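Side-chain contacts in prolyl oligopeptidase (Novosphingobium capsulatum, PDB 1YR2), which probably acts as a serine endopeptidase that hydrolyses oligopeptides after proline and, less readily, after alanine: residues A[579-584]-A[593-598]; A[587-592]-A[640-645]. One frame throughout, in Å; residues are numbered along the deposited sequence.

Overall arrangement
From the N terminus the chain meets the four segments in the order 579-584, 587-592, 593-598 and 640-645. Interaction 1 closes the short return from helix 576-587 to strand 594-598, with 587-592 lying inside that return. Interaction 2 takes this same return and joins it to the loop before strand 649-654, closing a span of 47 residues that includes strand 594-598. The two contacts therefore cross along the chain. Their centres lie about 11 Å apart, and V584 O packs on F592 CE2 at 3.6 Å. Together they tie one helix of the α/β-hydrolase domain to its central sheet and to the approach to the adjacent parallel strand.

Interaction 1: residues A[579-584]-A[593-598]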
loop_
_atom_site.group_PDB
_atom_site.type_symbol
_atom_site.label_atom_id
_atom_site.label_comp_id
_atom_site.label_asym_id
_atom_site.label_seq_id
_atom_site.Cartn_x
_atom_site.Cartn_y
_atom_site.Cartn_z
ATOM N N LEU A 579 18.850 3.219 -5.273
ATOM C CA LEU A 579 19.971 2.383 -5.731
ATOM C C LEU A 579 19.721 1.972 -7.205
ATOM O O LEU A 579 20.608 2.067 -8.034
ATOM C CB LEU A 579 20.042 1.138 -4.826
ATOM C CG LEU A 579 20.765 -0.031 -5.417
ATOM C CD1 LEU A 579 22.196 0.354 -5.600
ATOM C CD2 LEU A 579 20.649 -1.188 -4.472
ATOM N N LEU A 580 18.491 1.544 -7.498
ATOM C CA LEU A 580 18.080 1.134 -8.861
ATOM C C LEU A 580 18.405 2.243 -9.841
ATOM O O LEU A 580 19.070 2.045 -10.865
ATOM C CB LEU A 580 16.567 0.818 -8.877
ATOM C CG LEU A 580 15.922 0.703 -10.271
ATOM C CD1 LEU A 580 16.433 -0.477 -10.947
ATOM C CD2 LEU A 580 14.418 0.697 -10.123
ATOM N N ILE A 581 17.974 3.449 -9.504
ATOM C CA ILE A 581 18.199 4.581 -10.389
ATOM C C ILE A 581 19.707 4.879 -10.568
ATOM O O ILE A 581 20.163 5.088 -11.699
ATOM C CB ILE A 581 17.450 5.785 -9.895
ATOM C CG1 ILE A 581 15.928 5.529 -9.808
ATOM C CG2 ILE A 581 17.814 7.068 -10.688
ATOM C CD1 ILE A 581 15.298 5.014 -10.953
ATOM N N GLY A 582 20.468 4.857 -9.477
ATOM C CA GLY A 582 21.909 5.107 -9.516
ATOM C C GLY A 582 22.638 4.077 -10.371
ATOM O O GLY A 582 23.562 4.402 -11.133
ATOM N N ALA A 583 22.227 2.809 -10.242
ATOM C CA ALA A 583 22.929 1.743 -10.917
ATOM C C ALA A 583 22.638 1.760 -12.431
ATOM O O ALA A 583 23.553 1.649 -13.227
ATOM C CB ALA A 583 22.558 0.410 -10.328
ATOM N N VAL A 584 21.372 1.895 -12.836
ATOM C CA VAL A 584 21.064 1.887 -14.268
ATOM C C VAL A 584 21.571 3.200 -14.929
ATOM O O VAL A 584 21.894 3.214 -16.112
ATOM C CB VAL A 584 19.565 1.641 -14.581
ATOM C CG1 VAL A 584 19.122 0.358 -13.978
ATOM C CG2 VAL A 584 18.667 2.862 -14.121
ATOM N N ALA A 593 16.871 10.477 -20.303
ATOM C CA ALA A 593 17.033 11.923 -20.408
ATOM C C ALA A 593 17.246 12.543 -19.052
ATOM O O ALA A 593 17.966 13.552 -18.931
ATOM C CB ALA A 593 15.847 12.538 -21.080
ATOM N N ALA A 594 16.596 11.979 -18.037
ATOM C CA ALA A 594 16.711 12.521 -16.696
ATOM C C ALA A 594 16.447 11.441 -15.687
ATOM O O ALA A 594 15.787 10.498 -15.993
ATOM C CB ALA A 594 15.757 13.656 -16.508
ATOM N N ALA A 595 16.945 11.616 -14.458
ATOM C CA ALA A 595 16.756 10.661 -13.378
ATOM C C ALA A 595 16.648 11.367 -12.037
ATOM O O ALA A 595 17.301 12.399 -11.819
ATOM C CB ALA A 595 17.929 9.698 -13.308
ATOM N N SER A 596 15.831 10.812 -11.128
ATOM C CA SER A 596 15.726 11.360 -9.779
ATOM C C SER A 596 15.708 10.207 -8.771
ATOM O O SER A 596 14.652 9.588 -8.530
ATOM C CB SER A 596 14.480 12.234 -9.632
ATOM O OG SER A 596 14.557 12.983 -8.419
ATOM N N PRO A 597 16.873 9.902 -8.181
ATOM C CA PRO A 597 16.931 8.948 -7.065
ATOM C C PRO A 597 16.623 9.625 -5.753
ATOM O O PRO A 597 17.364 10.511 -5.431
ATOM C CB PRO A 597 18.380 8.482 -7.081
ATOM C CG PRO A 597 19.138 9.608 -7.682
ATOM C CD PRO A 597 18.207 10.398 -8.549
ATOM N N ALA A 598 15.600 9.188 -5.020
ATOM C CA ALA A 598 15.328 9.644 -3.668
ATOM C C ALA A 598 15.945 8.723 -2.635
ATOM O O ALA A 598 15.847 7.513 -2.743
ATOM C CB ALA A 598 13.836 9.734 -3.447
#
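I581 on helix 576-587 lays its branch methyl CG2 against A595 and P597, alternate residues of strand 594-598 whose side chains face the helix. The contact is apolar and buried. CG2 meets the methyl of A595, at 3.7 Å from its CB, and on its other flank reaches the proline ring, 3.9 Å from P597 CB and 4.0 Å from P597 CD. The methyl thus sits over one face of the proline ring, nearly the same distance from all five ring atoms, with A595 CB at its side. The first torsion of I581 explains which branch does the work: CG2 stands anti to the backbone N while CG1 lies beside it (chi1 -59°), which turns the shorter branch to the strand.

Backbone atoms add to the seat of this methyl, since P597 N also lies 3.9 Å from CG2 and the peptide carbon of S596 packs just behind. Helix and strand come close here, their axes 7.4 Å apart and their chain directions at 141°. The nearest alpha carbons are those of I581 and P597, at 5.6 Å.

The polar S596 points its CB away from the helix, and its OG is satisfied by a hydrogen bond to L651 O of strand 649-654. On that far face of the sheet A594 and S596 pack on helix 699-717, while helix 544-560 flanks helix 576-587 through L580, A583 and V584. I581 also touches a probable nucleophile elbow, G573, S575 and G577, so the contact lies just behind the turn that joins strand 569-574 to its helix in this β-α-β unit.

Interaction 2: residues A[587-592]-A[640-645]; sequences QRPDLF and NVRSGV
The loop that follows helix 576-587 meets the loop leading into strand 649-654, with P589 of the first set against R642 and V645 of the second. The apolar part is one tight pair, P589 CG and V645 CG1 at 3.5 Å, closer than usual for two carbons. V645 CG1 reaches the ring because it stands anti to its own backbone N (chi1 164°), and the two side chains cross at about a right angle. Y647 and P648 also touch P589.

R642 brings its guanidinium in beside the same proline. Its chain bends at the third torsion (chi3 55°), which carries NH1 to 3.6 Å from P589 CD. NH1 is hydrogen-bonded to N586 O, and Q587 O lies at the edge of the guanidinium, near its plane, 3.4 Å from NH1. A positive group beside these carbonyls at the C-terminal end of the helix would probably offset the helix dipole.

Within the first loop R588 grips D590 side-on: NE to OD1 at 3.0 Å with a nearly straight bond (166°), and NH2 to OD2 at 3.0 Å. R588 NH1 adds a salt bridge to E556. Water 1 links D590 OD1 and R642 NH1 through two weak bonds.

The type II β turn from R642 to V645, with G644 at positive phi, returns the second loop to P589. Both loops lead into neighbouring parallel strands, at the N-terminal ends of the α/β-hydrolase sheet strands, whereas the probable nucleophile elbow follows the C-terminal end of strand 569-574.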
loop_
_atom_site.group_PDB
_atom_site.type_symbol
_atom_site.label_atom_id
_atom_site.label_comp_id
_atom_site.label_asym_id
_atom_site.label_seq_id
_atom_site.Cartn_x
_atom_site.Cartn_y
_atom_site.Cartn_z
ATOM N N GLN A 587 25.132 2.445 -15.831
ATOM C CA GLN A 587 25.269 1.379 -16.835
ATOM C C GLN A 587 24.777 1.830 -18.221
ATOM O O GLN A 587 25.400 1.512 -19.256
ATOM C CB GLN A 587 24.565 0.088 -16.363
ATOM C CG GLN A 587 25.164 -0.489 -15.101
ATOM C CD GLN A 587 24.469 -1.767 -14.579
ATOM O OE1 GLN A 587 23.545 -2.273 -15.198
ATOM N NE2 GLN A 587 24.955 -2.295 -13.445
ATOM N N ARG A 588 23.694 2.612 -18.245
ATOM C CA ARG A 588 23.069 3.045 -19.502
ATOM C C ARG A 588 22.653 4.505 -19.461
ATOM O O ARG A 588 21.491 4.835 -19.638
ATOM C CB ARG A 588 21.875 2.161 -19.842
ATOM C CG ARG A 588 22.261 0.763 -20.235
ATOM C CD ARG A 588 23.091 0.645 -21.486
ATOM N NE ARG A 588 22.445 1.338 -22.592
ATOM C CZ ARG A 588 21.459 0.792 -23.316
ATOM N NH1 ARG A 588 21.062 -0.440 -23.083
ATOM N NH2 ARG A 588 20.897 1.469 -24.299
ATOM N N PRO A 589 23.618 5.394 -19.272
ATOM C CA PRO A 589 23.337 6.839 -19.225
ATOM C C PRO A 589 22.715 7.325 -20.526
ATOM O O PRO A 589 21.935 8.293 -20.506
ATOM C CB PRO A 589 24.702 7.468 -18.994
ATOM C CG PRO A 589 25.687 6.424 -19.390
ATOM C CD PRO A 589 25.044 5.097 -19.096
ATOM N N ASP A 590 23.010 6.648 -21.636
ATOM C CA ASP A 590 22.420 6.999 -22.943
ATOM C C ASP A 590 20.930 6.742 -23.068
ATOM O O ASP A 590 20.283 7.303 -23.944
ATOM C CB ASP A 590 23.108 6.223 -24.077
ATOM C CG ASP A 590 22.959 4.722 -23.902
ATOM O OD1 ASP A 590 23.286 4.193 -22.800
ATOM O OD2 ASP A 590 22.502 3.984 -24.783
ATOM N N LEU A 591 20.374 5.890 -22.209
ATOM C CA LEU A 591 18.957 5.538 -22.301
ATOM C C LEU A 591 17.982 6.549 -21.689
ATOM O O LEU A 591 16.794 6.550 -22.045
ATOM C CB LEU A 591 18.764 4.164 -21.683
ATOM C CG LEU A 591 17.499 3.329 -21.851
ATOM C CD1 LEU A 591 17.021 3.211 -23.318
ATOM C CD2 LEU A 591 17.821 1.940 -21.245
ATOM N N PHE A 592 18.470 7.385 -20.767
ATOM C CA PHE A 592 17.634 8.227 -19.894
ATOM C C PHE A 592 17.920 9.699 -20.123
ATOM O O PHE A 592 19.067 10.131 -20.148
ATOM C CB PHE A 592 17.868 7.873 -18.402
ATOM C CG PHE A 592 17.785 6.391 -18.140
ATOM C CD1 PHE A 592 16.596 5.720 -18.334
ATOM C CD2 PHE A 592 18.914 5.653 -17.803
ATOM C CE1 PHE A 592 16.508 4.339 -18.145
ATOM C CE2 PHE A 592 18.833 4.268 -17.606
ATOM C CZ PHE A 592 17.616 3.617 -17.774
ATOM N N ASN A 640 30.881 3.594 -9.331
ATOM C CA ASN A 640 30.792 3.294 -10.764
ATOM C C ASN A 640 30.434 4.456 -11.676
ATOM O O ASN A 640 29.968 4.263 -12.788
ATOM C CB ASN A 640 29.823 2.144 -11.024
ATOM C CG ASN A 640 30.395 0.812 -10.585
ATOM O OD1 ASN A 640 31.253 0.277 -11.258
ATOM N ND2 ASN A 640 29.993 0.323 -9.405
ATOM N N VAL A 641 30.628 5.671 -11.202
ATOM C CA VAL A 641 30.475 6.832 -12.086
ATOM C C VAL A 641 31.585 6.798 -13.172
ATOM O O VAL A 641 32.759 6.612 -12.858
ATOM C CB VAL A 641 30.505 8.146 -11.261
ATOM C CG1 VAL A 641 30.305 9.377 -12.133
ATOM C CG2 VAL A 641 29.452 8.143 -10.232
ATOM N N ARG A 642 31.203 6.998 -14.431
ATOM C CA ARG A 642 32.091 6.815 -15.593
ATOM C C ARG A 642 32.439 8.100 -16.286
ATOM O O ARG A 642 31.611 8.664 -17.035
ATOM C CB ARG A 642 31.413 5.949 -16.641
ATOM C CG ARG A 642 31.011 4.597 -16.130
ATOM C CD ARG A 642 29.926 4.002 -16.941
ATOM N NE ARG A 642 30.323 3.959 -18.333
ATOM C CZ ARG A 642 29.502 3.670 -19.342
ATOM N NH1 ARG A 642 28.206 3.415 -19.135
ATOM N NH2 ARG A 642 29.986 3.664 -20.578
ATOM N N SER A 643 33.659 8.575 -16.138
ATOM C CA SER A 643 33.978 9.821 -16.829
ATOM C C SER A 643 34.142 9.609 -18.332
ATOM O O SER A 643 34.399 8.508 -18.821
ATOM C CB SER A 643 35.158 10.530 -16.176
ATOM O OG SER A 643 36.296 9.691 -16.279
ATOM N N GLY A 644 33.917 10.682 -19.060
ATOM C CA GLY A 644 33.968 10.686 -20.499
ATOM C C GLY A 644 32.660 10.393 -21.203
ATOM O O GLY A 644 32.621 10.390 -22.407
ATOM N N VAL A 645 31.592 10.164 -20.440
ATOM C CA VAL A 645 30.317 9.726 -20.972
ATOM C C VAL A 645 29.292 10.772 -20.536
ATOM O O VAL A 645 29.298 11.134 -19.381
ATOM C CB VAL A 645 30.035 8.329 -20.334
ATOM C CG1 VAL A 645 28.645 7.915 -20.474
ATOM C CG2 VAL A 645 30.997 7.271 -20.973
HETATM O O HOH W 1 26.572 3.619 -22.202
#